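Local coordinates for protein F420-dependent methylenetetrahydromethanopterin dehydrogenase (Methanopyrus kandleri, PDB 1QV9) that catalyses the reversible, coenzyme F420-dependent reduction of methenyl-tetrahydromethanopterin to methylene-tetrahydromethanopterin in methanogenesis from carbon dioxide, at residues A[253-257]-A[258-262]; A[275-278]-A[279-282]; A[79-82]-A[83-86]. One frame throughout, in Å; residues are numbered along the deposited sequence.

Contact 1: A[253-257]-A[258-262]; sequences ELEKS and NDAVL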
# COMPACT_ATOMS: atom_id res chain seq x y z
N GLU A 253 -12.85 -2.66 2.97
CA GLU A 253 -12.35 -1.65 3.91
C GLU A 253 -13.24 -0.39 3.85
O GLU A 253 -13.40 0.27 4.87
CB GLU A 253 -10.88 -1.30 3.65
CG GLU A 253 -9.93 -2.46 3.99
CD GLU A 253 -9.95 -2.90 5.47
OE1 GLU A 253 -10.13 -4.11 5.75
OE2 GLU A 253 -9.75 -2.03 6.33
N LEU A 254 -13.80 -0.05 2.70
CA LEU A 254 -14.69 1.11 2.58
C LEU A 254 -15.95 0.84 3.42
O LEU A 254 -16.46 1.75 4.09
CB LEU A 254 -15.11 1.39 1.12
CG LEU A 254 -14.07 2.15 0.31
CD1 LEU A 254 -14.54 2.19 -1.13
CD2 LEU A 254 -13.86 3.57 0.83
N GLU A 255 -16.45 -0.39 3.39
CA GLU A 255 -17.63 -0.69 4.20
C GLU A 255 -17.24 -0.58 5.65
O GLU A 255 -18.03 -0.08 6.47
CB GLU A 255 -18.20 -2.07 3.89
CG GLU A 255 -18.80 -2.18 2.46
CD GLU A 255 -20.09 -1.37 2.28
OE1 GLU A 255 -21.20 -1.89 2.58
OE2 GLU A 255 -19.99 -0.20 1.84
N LYS A 256 -16.03 -1.02 6.00
CA LYS A 256 -15.63 -0.89 7.41
C LYS A 256 -15.59 0.59 7.82
O LYS A 256 -15.98 0.94 8.95
CB LYS A 256 -14.25 -1.52 7.67
CG LYS A 256 -14.26 -3.05 7.59
CD LYS A 256 -12.85 -3.59 7.85
CE LYS A 256 -12.80 -5.08 7.68
NZ LYS A 256 -11.36 -5.56 7.83
N SER A 257 -15.11 1.47 6.95
CA SER A 257 -15.03 2.89 7.30
C SER A 257 -16.39 3.48 7.61
O SER A 257 -16.50 4.44 8.38
CB SER A 257 -14.34 3.70 6.19
OG SER A 257 -15.19 3.94 5.10
N ASN A 258 -17.43 2.90 7.02
CA ASN A 258 -18.79 3.38 7.26
C ASN A 258 -19.53 2.54 8.29
O ASN A 258 -20.73 2.75 8.48
CB ASN A 258 -19.57 3.35 5.97
CG ASN A 258 -19.18 4.45 5.04
OD1 ASN A 258 -19.24 5.63 5.41
ND2 ASN A 258 -18.78 4.10 3.85
N ASP A 259 -18.83 1.61 8.94
CA ASP A 259 -19.43 0.66 9.89
C ASP A 259 -20.70 0.10 9.26
O ASP A 259 -21.80 0.10 9.83
CB ASP A 259 -19.71 1.30 11.26
CG ASP A 259 -20.18 0.27 12.29
OD1 ASP A 259 -19.95 -0.95 12.08
OD2 ASP A 259 -20.78 0.68 13.32
N ALA A 260 -20.57 -0.41 8.04
CA ALA A 260 -21.70 -0.90 7.30
C ALA A 260 -21.46 -2.26 6.66
O ALA A 260 -22.09 -2.60 5.66
CB ALA A 260 -22.08 0.13 6.20
N VAL A 261 -20.55 -3.04 7.22
CA VAL A 261 -20.28 -4.36 6.65
C VAL A 261 -21.47 -5.33 6.82
O VAL A 261 -21.79 -5.74 7.94
CB VAL A 261 -19.02 -5.01 7.30
CG1 VAL A 261 -18.76 -6.38 6.59
CG2 VAL A 261 -17.79 -4.11 7.21
N LEU A 262 -22.10 -5.72 5.71
CA LEU A 262 -23.21 -6.65 5.78
C LEU A 262 -22.76 -8.03 6.26
O LEU A 262 -21.76 -8.60 5.75
CB LEU A 262 -23.87 -6.81 4.41
CG LEU A 262 -25.03 -7.79 4.32
CD1 LEU A 262 -26.20 -7.24 5.17
CD2 LEU A 262 -25.51 -7.89 2.86
O HOH W 1 -21.40 -4.58 2.97
O HOH W 2 -16.48 7.21 6.42
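The backbone of 255-260 closes helix 227-257 with a Schellman motif: A260 N reaches back to E255 O at 3.0 Å, and D259 N bonds to K256 O at 2.9 Å. D259 is the C-prime residue, with positive phi. The shorter of these bonds meets its acceptor from above the carbonyl plane, 69° out of it. Just before these, L254 O takes two donors. N258 N donates to L254 O at 3.3 Å, and S257 OG bonds to L254 O at 2.7 Å. The serine hydroxyl can fold back because chi1 is 77°, with OG between the backbone N and the carbonyl carbon.

The apolar part of the contact belongs to V261. Its CG2 branch lies 3.7 Å from K256 CG, where the two side chains run alongside each other. The same methyl also packs against E255 CB. Beyond CG the K256 chain is extended, and its NZ forms a salt bridge with E253 OE1 at 2.8 Å, on the syn side of the carboxylate.

E255 bends at chi2 (-69°). Its carboxylate accepts from the backbone N atoms of E195 and N196. A water 2.7 Å from E255 OE1 accepts from L262 N and probably links the two.

The buried E255 carboxylate therefore has backbone donors on both oxygens, which would be consistent with a charged form. The chain's own turn satisfies the carbonyls of L254, E255 and K256, whereas S257 O accepts from N258 ND2 of the second subunit. Salt bridges from E253 to K202 of the second subunit and from K256 to E239 of the fourth tie this end to other chains.

Contact 2: A[275-278]-A[279-282]; sequences KRKF and MEDP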
# COMPACT_ATOMS: atom_id res chain seq x y z
N LYS A 275 -27.28 -8.12 9.74
CA LYS A 275 -26.82 -6.98 10.51
C LYS A 275 -25.87 -6.16 9.65
O LYS A 275 -25.33 -6.68 8.67
CB LYS A 275 -26.08 -7.41 11.77
CG LYS A 275 -24.86 -8.34 11.52
CD LYS A 275 -24.09 -8.58 12.80
CE LYS A 275 -23.22 -7.40 13.23
NZ LYS A 275 -22.56 -7.66 14.58
N ARG A 276 -25.67 -4.90 10.03
CA ARG A 276 -24.74 -3.99 9.34
C ARG A 276 -23.75 -3.36 10.31
O ARG A 276 -22.54 -3.37 10.09
CB ARG A 276 -25.51 -2.86 8.67
CG ARG A 276 -26.27 -3.25 7.48
CD ARG A 276 -25.51 -2.81 6.27
NE ARG A 276 -26.17 -3.26 5.07
CZ ARG A 276 -25.54 -3.38 3.91
NH1 ARG A 276 -26.19 -3.82 2.86
NH2 ARG A 276 -24.25 -3.07 3.83
N LYS A 277 -24.23 -2.79 11.41
CA LYS A 277 -23.32 -2.18 12.36
C LYS A 277 -22.58 -3.26 13.13
O LYS A 277 -23.13 -4.30 13.50
CB LYS A 277 -24.09 -1.25 13.30
CG LYS A 277 -24.80 -0.13 12.54
CD LYS A 277 -25.35 0.91 13.51
CE LYS A 277 -26.13 2.00 12.78
NZ LYS A 277 -25.25 2.78 11.88
N PHE A 278 -21.31 -3.00 13.41
CA PHE A 278 -20.46 -3.98 14.04
C PHE A 278 -20.95 -4.50 15.39
O PHE A 278 -20.87 -5.68 15.67
CB PHE A 278 -19.03 -3.42 14.18
CG PHE A 278 -18.06 -4.39 14.77
CD1 PHE A 278 -17.68 -4.29 16.09
CD2 PHE A 278 -17.51 -5.41 14.00
CE1 PHE A 278 -16.78 -5.18 16.65
CE2 PHE A 278 -16.60 -6.32 14.56
CZ PHE A 278 -16.23 -6.20 15.89
N MSE A 279 -21.48 -3.59 16.20
CA MSE A 279 -21.96 -3.99 17.51
C MSE A 279 -23.45 -4.34 17.57
O MSE A 279 -23.98 -4.60 18.66
CB MSE A 279 -21.66 -2.88 18.53
CG MSE A 279 -20.19 -2.52 18.67
SE MSE A 279 -18.96 -3.87 19.36
CE MSE A 279 -19.97 -5.39 19.40
N GLU A 280 -24.11 -4.38 16.42
CA GLU A 280 -25.53 -4.72 16.35
C GLU A 280 -25.75 -6.25 16.27
O GLU A 280 -25.08 -6.96 15.52
CB GLU A 280 -26.16 -4.01 15.13
CG GLU A 280 -27.09 -4.83 14.29
CD GLU A 280 -27.72 -4.06 13.12
OE1 GLU A 280 -27.00 -3.55 12.24
OE2 GLU A 280 -28.97 -3.99 13.08
N ASP A 281 -26.68 -6.78 17.06
CA ASP A 281 -26.92 -8.22 17.00
C ASP A 281 -27.60 -8.59 15.68
O ASP A 281 -28.44 -7.83 15.19
CB ASP A 281 -27.85 -8.67 18.15
CG ASP A 281 -27.15 -8.79 19.49
OD1 ASP A 281 -27.87 -8.86 20.51
OD2 ASP A 281 -25.90 -8.82 19.54
N PRO A 282 -27.24 -9.74 15.06
CA PRO A 282 -27.89 -10.13 13.80
C PRO A 282 -29.34 -10.53 14.13
O PRO A 282 -29.60 -11.15 15.17
CB PRO A 282 -27.06 -11.33 13.32
CG PRO A 282 -26.49 -11.91 14.59
CD PRO A 282 -26.19 -10.70 15.46
O HOH W 3 -22.44 -7.75 17.51
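E280 OE1 is gripped by two successive backbone N-H groups. R276 N lies 2.9 Å from E280 OE1, and K277 N lies 3.0 Å from the same oxygen. The two donors come from different directions. K277 N uses the anti lone pair, whereas R276 N meets the oxygen from above the carboxylate plane. Beyond CG the E280 chain is extended (chi2 178°), which carries the carboxylate back to the start of the turn.

K277 to E280 form a type I beta turn, closed by E280 N to K277 O at 3.1 Å. The K275 side chain reaches across to the turn. Its NZ donates to E280 O at 2.8 Å and to F278 O, also at 2.8 Å, and bonds to E130 O of the fourth subunit as well. A bend at chi3 (-76°) brings the amino group to these carbonyls. The methylenes of K275 run alongside the P282 ring, with CD atoms 4.0 Å apart.

M279, a selenomethionine, makes a Met-aromatic contact with F278. Its SE approaches F278 CD1 to 3.5 Å, obliquely to the ring.

The segments lie in the C-terminal loop region that follows helix 227-257, against the loop 258-262 that leaves that helix. Other chains cover part of them. F278 packs on A235 and M279 on V231, both in helix 227-257 of the fourth subunit. F278 also meets Y198 of the second subunit edge-to-face, at helix 197-223.

Contact 3: A[79-82]-A[83-86]; sequences GPSK and AREM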
# COMPACT_ATOMS: atom_id res chain seq x y z
N GLY A 79 -16.05 -35.01 -18.87
CA GLY A 79 -16.35 -35.50 -17.52
C GLY A 79 -17.64 -34.94 -16.96
O GLY A 79 -18.57 -35.69 -16.61
N PRO A 80 -17.70 -33.61 -16.81
CA PRO A 80 -18.91 -32.97 -16.27
C PRO A 80 -20.17 -33.35 -17.06
O PRO A 80 -21.23 -33.49 -16.49
CB PRO A 80 -18.60 -31.48 -16.38
CG PRO A 80 -17.10 -31.42 -16.25
CD PRO A 80 -16.62 -32.63 -17.03
N SER A 81 -20.03 -33.54 -18.37
CA SER A 81 -21.21 -33.91 -19.18
C SER A 81 -21.74 -35.26 -18.76
O SER A 81 -22.96 -35.50 -18.76
CB SER A 81 -20.86 -33.90 -20.67
OG SER A 81 -20.57 -32.58 -21.09
N LYS A 82 -20.83 -36.16 -18.38
CA LYS A 82 -21.21 -37.47 -17.88
C LYS A 82 -21.97 -37.32 -16.55
O LYS A 82 -22.97 -37.98 -16.32
CB LYS A 82 -19.96 -38.33 -17.72
CG LYS A 82 -20.21 -39.76 -17.29
CD LYS A 82 -21.16 -40.52 -18.24
CE LYS A 82 -21.24 -42.00 -17.87
NZ LYS A 82 -22.21 -42.75 -18.73
N ALA A 83 -21.49 -36.44 -15.66
CA ALA A 83 -22.19 -36.23 -14.41
C ALA A 83 -23.60 -35.69 -14.70
O ALA A 83 -24.56 -36.07 -14.01
CB ALA A 83 -21.46 -35.22 -13.54
N ARG A 84 -23.70 -34.77 -15.66
CA ARG A 84 -25.01 -34.21 -16.00
C ARG A 84 -25.95 -35.30 -16.47
O ARG A 84 -27.07 -35.37 -16.02
CB ARG A 84 -24.88 -33.10 -17.04
CG ARG A 84 -24.28 -31.82 -16.45
CD ARG A 84 -24.37 -30.66 -17.41
NE ARG A 84 -23.50 -30.81 -18.57
CZ ARG A 84 -23.94 -30.96 -19.82
NH1 ARG A 84 -23.07 -31.09 -20.81
NH2 ARG A 84 -25.26 -30.98 -20.06
N GLU A 85 -25.48 -36.18 -17.35
CA GLU A 85 -26.32 -37.28 -17.82
C GLU A 85 -26.81 -38.16 -16.67
O GLU A 85 -28.00 -38.48 -16.55
CB GLU A 85 -25.56 -38.17 -18.77
CG GLU A 85 -25.18 -37.57 -20.07
CD GLU A 85 -24.53 -38.61 -20.98
OE1 GLU A 85 -25.13 -39.71 -21.14
OE2 GLU A 85 -23.44 -38.34 -21.52
N MSE A 86 -25.87 -38.56 -15.81
CA MSE A 86 -26.20 -39.41 -14.68
C MSE A 86 -27.17 -38.77 -13.70
O MSE A 86 -28.10 -39.42 -13.24
CB MSE A 86 -24.91 -39.85 -13.98
CG MSE A 86 -23.92 -40.51 -14.95
SE MSE A 86 -22.19 -40.89 -14.14
CE MSE A 86 -22.75 -42.22 -12.79
O HOH W 4 -24.57 -41.35 -19.09
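A83 N bonds to G79 O at 3.2 Å, in the carbonyl plane, the first of four backbone bonds between residues four apart in helix 78-88. R84 N to P80 O (2.9 Å), E85 N to S81 O (3.0 Å) and M86 N to K82 O (3.0 Å) continue the pattern.

Among the polar side chains, R84 NH1 makes a weak bond to S81 OG at 2.9 Å. R84 bends at chi3 (-69°), which turns the guanidinium back along the helix toward S81. Both groups have stronger partners: S81 OG bonds to A77 O, while R84 bonds to P75 O and forms a salt bridge with E108. K82 and E85 are linked through a water, 2.8 Å from K82 NZ and 2.7 Å from E85 OE1.

The apolar pair is K82 and the selenomethionine M86. Their side chains cross at an angle, with K82 CG 3.9 Å from M86 SE, but M86 has two conformers and this contact is doubtful.

Helix 78-88 is the connection of a beta-alpha-beta unit between strands 67-71 and 94-99 of the parallel sheet. P80 and A83 pack on Y70 of strand 67-71, and A83 and M86 on V53 of helix 46-63.

Overall arrangement
Contacts 1 and 2 adjoin, with centres 11 Å apart. D259 OD1 of contact 1 is 2.8 Å from F278 N of contact 2, and A260 O is 2.9 Å from R276 NH2; both are probable hydrogen bonds. L262 CD1 also packs on K275 O. Both contacts touch the fourth subunit, so the helix end and the C-terminal turn lie at an interface of the hexamer. Contact 3 lies on the opposite side of the chain's centre, in the alpha/beta part. Its centre is 42 Å from that of contact 1 and 43 Å from that of contact 2. The E85 side chain is about 12 Å from a bound magnesium ion.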